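Local coordinates for McyG protein (Microcystis aeruginosa PCC 7806, PDB 4R0M) that probably activates phenylalanine or related substrates as acyl-adenylates during microcystin synthesis, through an adenylation domain joined to a peptidyl carrier protein, at residues A[460-464]-A[465-469]. Residues are numbered along the deposited sequence; the frame is centred on the assembly and turned at random.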
ATOM      1  N   GLU A 460     -25.726  -5.519  -6.600  1.00 48.94           N
ATOM      2  CA  GLU A 460     -26.367  -4.553  -5.717  1.00 50.34           C
ATOM      3  C   GLU A 460     -26.420  -5.106  -4.292  1.00 50.44           C
ATOM      4  O   GLU A 460     -26.817  -6.256  -4.079  1.00 51.16           O
ATOM      5  CB  GLU A 460     -27.781  -4.242  -6.229  1.00 52.66           C
ATOM      6  CG  GLU A 460     -28.643  -3.397  -5.300  1.00 55.30           C
ATOM      7  CD  GLU A 460     -28.099  -1.995  -5.101  1.00 57.92           C
ATOM      8  OE1 GLU A 460     -28.048  -1.228  -6.087  1.00 58.76           O
ATOM      9  OE2 GLU A 460     -27.725  -1.661  -3.955  1.00 59.25           O
ATOM     10  N   GLY A 461     -26.007  -4.286  -3.327  1.00 49.19           N
ATOM     11  CA  GLY A 461     -26.014  -4.683  -1.919  1.00 47.60           C
ATOM     12  C   GLY A 461     -24.667  -5.129  -1.380  1.00 46.70           C
ATOM     13  O   GLY A 461     -24.518  -5.351  -0.176  1.00 46.54           O
ATOM     14  N   VAL A 462     -23.685  -5.268  -2.271  1.00 45.82           N
ATOM     15  CA  VAL A 462     -22.323  -5.633  -1.878  1.00 44.98           C
ATOM     16  C   VAL A 462     -21.437  -4.388  -1.910  1.00 45.46           C
ATOM     17  O   VAL A 462     -21.243  -3.781  -2.968  1.00 46.46           O
ATOM     18  CB  VAL A 462     -21.739  -6.737  -2.789  1.00 44.33           C
ATOM     19  CG1 VAL A 462     -20.295  -7.047  -2.415  1.00 43.39           C
ATOM     20  CG2 VAL A 462     -22.593  -7.996  -2.717  1.00 43.47           C
ATOM     21  N   LYS A 463     -20.913  -4.007  -0.747  1.00 44.70           N
ATOM     22  CA  LYS A 463     -20.084  -2.809  -0.637  1.00 44.27           C
ATOM     23  C   LYS A 463     -18.676  -3.070  -1.161  1.00 42.89           C
ATOM     24  O   LYS A 463     -17.980  -3.969  -0.683  1.00 42.71           O
ATOM     25  CB  LYS A 463     -20.048  -2.290   0.802  1.00 45.33           C
ATOM     26  CG  LYS A 463     -19.731  -0.806   0.906  1.00 46.47           C
ATOM     27  CD  LYS A 463     -19.802  -0.318   2.346  1.00 47.48           C
ATOM     28  CE  LYS A 463     -19.421   1.153   2.457  1.00 48.08           C
ATOM     29  NZ  LYS A 463     -20.424   2.062   1.830  1.00 47.77           N
ATOM     30  N   VAL A 464     -18.274  -2.282  -2.138  1.00 41.98           N
ATOM     31  CA  VAL A 464     -16.987  -2.423  -2.785  1.00 40.48           C
ATOM     32  C   VAL A 464     -15.808  -2.179  -1.850  1.00 39.65           C
ATOM     33  O   VAL A 464     -15.792  -1.237  -1.103  1.00 39.69           O
ATOM     34  CB  VAL A 464     -16.919  -1.517  -4.016  1.00 40.47           C
ATOM     35  CG1 VAL A 464     -15.518  -1.399  -4.575  1.00 40.11           C
ATOM     36  CG2 VAL A 464     -17.831  -2.028  -5.096  1.00 40.27           C
ATOM     37  N   SER A 465     -14.810  -3.033  -1.978  1.00 38.62           N
ATOM     38  CA  SER A 465     -13.581  -3.022  -1.209  1.00 38.13           C
ATOM     39  C   SER A 465     -13.581  -3.759   0.130  1.00 38.09           C
ATOM     40  O   SER A 465     -12.638  -3.693   0.852  1.00 37.22           O
ATOM     41  CB  SER A 465     -13.120  -1.608  -0.972  1.00 37.93           C
ATOM     42  OG  SER A 465     -13.871  -0.988   0.015  1.00 38.73           O
ATOM     43  N   TYR A 466     -14.645  -4.479   0.421  1.00 37.82           N
ATOM     44  CA  TYR A 466     -14.753  -5.299   1.610  1.00 37.65           C
ATOM     45  C   TYR A 466     -14.958  -6.768   1.333  1.00 38.15           C
ATOM     46  O   TYR A 466     -15.460  -7.466   2.160  1.00 38.67           O
ATOM     47  CB  TYR A 466     -15.889  -4.817   2.475  1.00 37.22           C
ATOM     48  CG  TYR A 466     -15.764  -3.428   2.958  1.00 36.95           C
ATOM     49  CD1 TYR A 466     -15.073  -3.145   4.084  1.00 36.76           C
ATOM     50  CD2 TYR A 466     -16.350  -2.402   2.291  1.00 37.33           C
ATOM     51  CE1 TYR A 466     -14.949  -1.876   4.534  1.00 37.13           C
ATOM     52  CE2 TYR A 466     -16.234  -1.128   2.738  1.00 37.34           C
ATOM     53  CZ  TYR A 466     -15.532  -0.885   3.869  1.00 37.29           C
ATOM     54  OH  TYR A 466     -15.414   0.368   4.334  1.00 37.91           O
ATOM     55  N   THR A 467     -14.618  -7.216   0.143  1.00 37.62           N
ATOM     56  CA  THR A 467     -14.949  -8.537  -0.303  1.00 37.14           C
ATOM     57  C   THR A 467     -13.730  -9.409  -0.411  1.00 37.26           C
ATOM     58  O   THR A 467     -12.698  -8.934  -0.707  1.00 37.46           O
ATOM     59  CB  THR A 467     -15.680  -8.477  -1.629  1.00 37.10           C
ATOM     60  OG1 THR A 467     -16.821  -7.664  -1.486  1.00 37.11           O
ATOM     61  CG2 THR A 467     -16.125  -9.797  -2.019  1.00 37.30           C
ATOM     62  N   ALA A 468     -13.852 -10.684  -0.095  1.00 37.50           N
ATOM     63  CA  ALA A 468     -12.745 -11.634  -0.187  1.00 37.82           C
ATOM     64  C   ALA A 468     -13.220 -13.019  -0.620  1.00 38.13           C
ATOM     65  O   ALA A 468     -14.316 -13.453  -0.261  1.00 37.79           O
ATOM     66  CB  ALA A 468     -12.005 -11.721   1.138  1.00 38.04           C
ATOM     67  N   ALA A 469     -12.385 -13.700  -1.399  1.00 37.94           N
ATOM     68  CA  ALA A 469     -12.648 -15.068  -1.813  1.00 38.09           C
ATOM     69  C   ALA A 469     -11.415 -15.931  -1.558  1.00 38.94           C
ATOM     70  O   ALA A 469     -10.320 -15.624  -2.036  1.00 39.30           O
ATOM     71  CB  ALA A 469     -13.046 -15.111  -3.280  1.00 38.35           C
TER
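K463 and Y466 run their side chains alongside each other in the same direction. The lysine lays its methylene chain along one side of the ring. K463 CD comes nearest, 3.7 Å from Y466 CE2, and K463 CE follows at 3.9 Å from the same ring carbon. The approach is oblique to the ring. With chi1 at -156°, K463 turns CG away from its backbone N, and the extended chain runs past the ring until chi4 bends it. K463 O lies at the ring edge, in its plane, 3.7 Å from Y466 CD2. With an alanine in place of K463, the CD2-CE2 side of the ring would probably lose its methylene packing, and the ring would rely more on R523 and K528.

The backbone here makes a type II beta turn from K463 to Y466, with S465 at its third position. The turn leads from helix 449-457 into strand 468-474, in what is, as in other ANL-family adenylation enzymes, probably the small C-terminal subdomain. K463 O and Y466 N stand 3.5 Å apart without a hydrogen bond. S465 N gives a hydrogen bond to OE2 of E457, which ties the turn to the helix.

V462, V464 and T467 form the buried side. V462 CG1 meets T467 OG1 at 3.6 Å, the two side chains set roughly perpendicular, and both also touch I456. V464 packs on S279 and L280 of helix 275-282, probably reaching the large N-terminal part. K463 and Y466 lie on the side partly exposed to solvent. There Y466 OH is hydrogen-bonded to NH1 of R523, and K528 makes a cation-pi contact with the ring.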